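Local coordinates for protein predicted DNA-binding transcriptional regulator (Aliivibrio fischeri ES114, PDB 7DWN) that probably acts as a LysR-type transcriptional regulator, binding DNA at cis-regulatory sites to control transcription, at residues A[170-175]-A[252-257]. Sequence-based numbering, arbitrary orientation.
Sequences LPVSAC and KKVAII
Ser173 and Ala255 form the hydrogen-bonded pair of a short antiparallel β-pairing in the LysR substrate-binding domain, where strand 254-256 joins the end of the long strand 160-174. Ser173 N reaches Ala255 O at 3.0 Å, in the carbonyl plane, and Ala255 N returns a bond of 2.9 Å to Ser173 O. Two residues along, Ile257 N donates to Pro171 O at 168°; proline, lacking an N-H, can still take part here through its carbonyl. At the other end, Cys175 N makes a weak bond to Lys253 O, bent to 129°. Lys252, just past helix 246-250 and with positive phi, completes a Schellman motif, from which the chain turns into the strand.

The buried Val172 and Val254 pack with the partly exposed Ile256 beside helix 246-250, whose Leu249 touches both Val254 and Ile256; branched side chains suit a β-strand. Ile256 can be followed outward: CB lies near Pro171 O, CG2 comes closer to the same oxygen, CG1 spans between Val172 CG1 and Leu170 CD1, and CD1 meets Leu170 CD1 at 3.6 Å. Its CG1 stands anti to the carbonyl carbon (chi1 -49°), and the extended chi2 carries the tip to the leucine. Val254 points away overall, but its CG2 touches Val172 CB and lies 3.1 Å from Ser173 O.

On the face of Ser173 and Ala255, loop residues reach in from either end: Cys175 SG meets Ala255 CB at 3.4 Å. Further along, Ser173 OG, weakly hydrogen-bonded to Tyr183 O, lies 3.0 Å from Ile257 CD1 and 3.3 Å from Ile257 CG2.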
loop_
_atom_site.group_PDB
_atom_site.type_symbol
_atom_site.label_atom_id
_atom_site.label_comp_id
_atom_site.label_asym_id
_atom_site.label_seq_id
_atom_site.Cartn_x
_atom_site.Cartn_y
_atom_site.Cartn_z
ATOM N N LEU A 170 -34.500 -12.862 -19.157
ATOM C CA LEU A 170 -35.279 -13.664 -20.086
ATOM C C LEU A 170 -34.350 -14.475 -20.967
ATOM O O LEU A 170 -33.421 -13.905 -21.566
ATOM C CB LEU A 170 -36.156 -12.766 -20.953
ATOM C CG LEU A 170 -37.023 -11.744 -20.218
ATOM C CD1 LEU A 170 -37.771 -10.873 -21.213
ATOM C CD2 LEU A 170 -37.992 -12.438 -19.277
ATOM N N PRO A 171 -34.534 -15.794 -21.043
ATOM C CA PRO A 171 -33.773 -16.602 -22.007
ATOM C C PRO A 171 -34.311 -16.370 -23.410
ATOM O O PRO A 171 -35.481 -16.641 -23.695
ATOM C CB PRO A 171 -34.012 -18.038 -21.533
ATOM C CG PRO A 171 -35.328 -17.981 -20.824
ATOM C CD PRO A 171 -35.410 -16.616 -20.190
ATOM N N VAL A 172 -33.455 -15.857 -24.290
ATOM C CA VAL A 172 -33.884 -15.432 -25.611
ATOM C C VAL A 172 -32.994 -16.046 -26.681
ATOM O O VAL A 172 -31.826 -16.391 -26.449
ATOM C CB VAL A 172 -33.896 -13.897 -25.754
ATOM C CG1 VAL A 172 -34.928 -13.287 -24.823
ATOM C CG2 VAL A 172 -32.513 -13.330 -25.486
ATOM N N SER A 173 -33.589 -16.169 -27.871
ATOM C CA SER A 173 -32.930 -16.631 -29.082
ATOM C C SER A 173 -33.231 -15.677 -30.227
ATOM O O SER A 173 -34.253 -14.982 -30.238
ATOM C CB SER A 173 -33.395 -18.029 -29.504
ATOM O OG SER A 173 -33.309 -18.946 -28.442
ATOM N N ALA A 174 -32.340 -15.682 -31.214
ATOM C CA ALA A 174 -32.588 -14.973 -32.459
ATOM C C ALA A 174 -33.775 -15.590 -33.191
ATOM O O ALA A 174 -34.134 -16.752 -32.984
ATOM C CB ALA A 174 -31.349 -15.007 -33.353
ATOM N N CYS A 175 -34.386 -14.796 -34.065
ATOM C CA CYS A 175 -35.540 -15.234 -34.832
ATOM C C CYS A 175 -35.295 -15.016 -36.316
ATOM O O CYS A 175 -34.629 -14.057 -36.717
ATOM C CB CYS A 175 -36.811 -14.495 -34.405
ATOM S SG CYS A 175 -37.625 -15.214 -32.975
ATOM N N LYS A 252 -39.517 -8.205 -33.034
ATOM C CA LYS A 252 -39.569 -9.657 -33.190
ATOM C C LYS A 252 -38.260 -10.254 -33.699
ATOM O O LYS A 252 -38.238 -11.421 -34.108
ATOM C CB LYS A 252 -40.725 -10.088 -34.104
ATOM C CG LYS A 252 -42.075 -10.213 -33.404
ATOM C CD LYS A 252 -42.674 -8.853 -33.086
ATOM C CE LYS A 252 -43.942 -8.976 -32.255
ATOM N NZ LYS A 252 -44.433 -7.648 -31.795
ATOM N N LYS A 253 -37.166 -9.487 -33.687
ATOM C CA LYS A 253 -35.872 -10.049 -34.057
ATOM C C LYS A 253 -35.410 -11.088 -33.047
ATOM O O LYS A 253 -34.751 -12.067 -33.416
ATOM C CB LYS A 253 -34.833 -8.936 -34.185
ATOM C CG LYS A 253 -35.215 -7.838 -35.162
ATOM C CD LYS A 253 -34.113 -6.798 -35.278
ATOM C CE LYS A 253 -34.450 -5.763 -36.337
ATOM N NZ LYS A 253 -34.686 -6.395 -37.665
ATOM N N VAL A 254 -35.744 -10.892 -31.774
ATOM C CA VAL A 254 -35.416 -11.825 -30.708
ATOM C C VAL A 254 -36.724 -12.318 -30.102
ATOM O O VAL A 254 -37.765 -11.663 -30.197
ATOM C CB VAL A 254 -34.514 -11.176 -29.635
ATOM C CG1 VAL A 254 -35.341 -10.358 -28.648
ATOM C CG2 VAL A 254 -33.682 -12.221 -28.917
ATOM N N ALA A 255 -36.671 -13.496 -29.484
ATOM C CA ALA A 255 -37.867 -14.022 -28.843
ATOM C C ALA A 255 -37.502 -14.814 -27.599
ATOM O O ALA A 255 -36.453 -15.468 -27.536
ATOM C CB ALA A 255 -38.691 -14.903 -29.786
ATOM N N ILE A 256 -38.395 -14.741 -26.611
ATOM C CA ILE A 256 -38.290 -15.567 -25.418
ATOM C C ILE A 256 -38.621 -17.005 -25.784
ATOM O O ILE A 256 -39.634 -17.281 -26.441
ATOM C CB ILE A 256 -39.226 -15.047 -24.318
ATOM C CG1 ILE A 256 -39.055 -13.538 -24.133
ATOM C CG2 ILE A 256 -38.964 -15.780 -23.013
ATOM C CD1 ILE A 256 -40.058 -12.925 -23.177
ATOM N N ILE A 257 -37.768 -17.933 -25.358
ATOM C CA ILE A 257 -37.905 -19.341 -25.702
ATOM C C ILE A 257 -38.062 -20.227 -24.482
ATOM O O ILE A 257 -38.228 -21.441 -24.632
ATOM C CB ILE A 257 -36.714 -19.827 -26.553
ATOM C CG1 ILE A 257 -35.446 -19.859 -25.701
ATOM C CG2 ILE A 257 -36.519 -18.928 -27.758
ATOM C CD1 ILE A 257 -34.368 -20.741 -26.263
#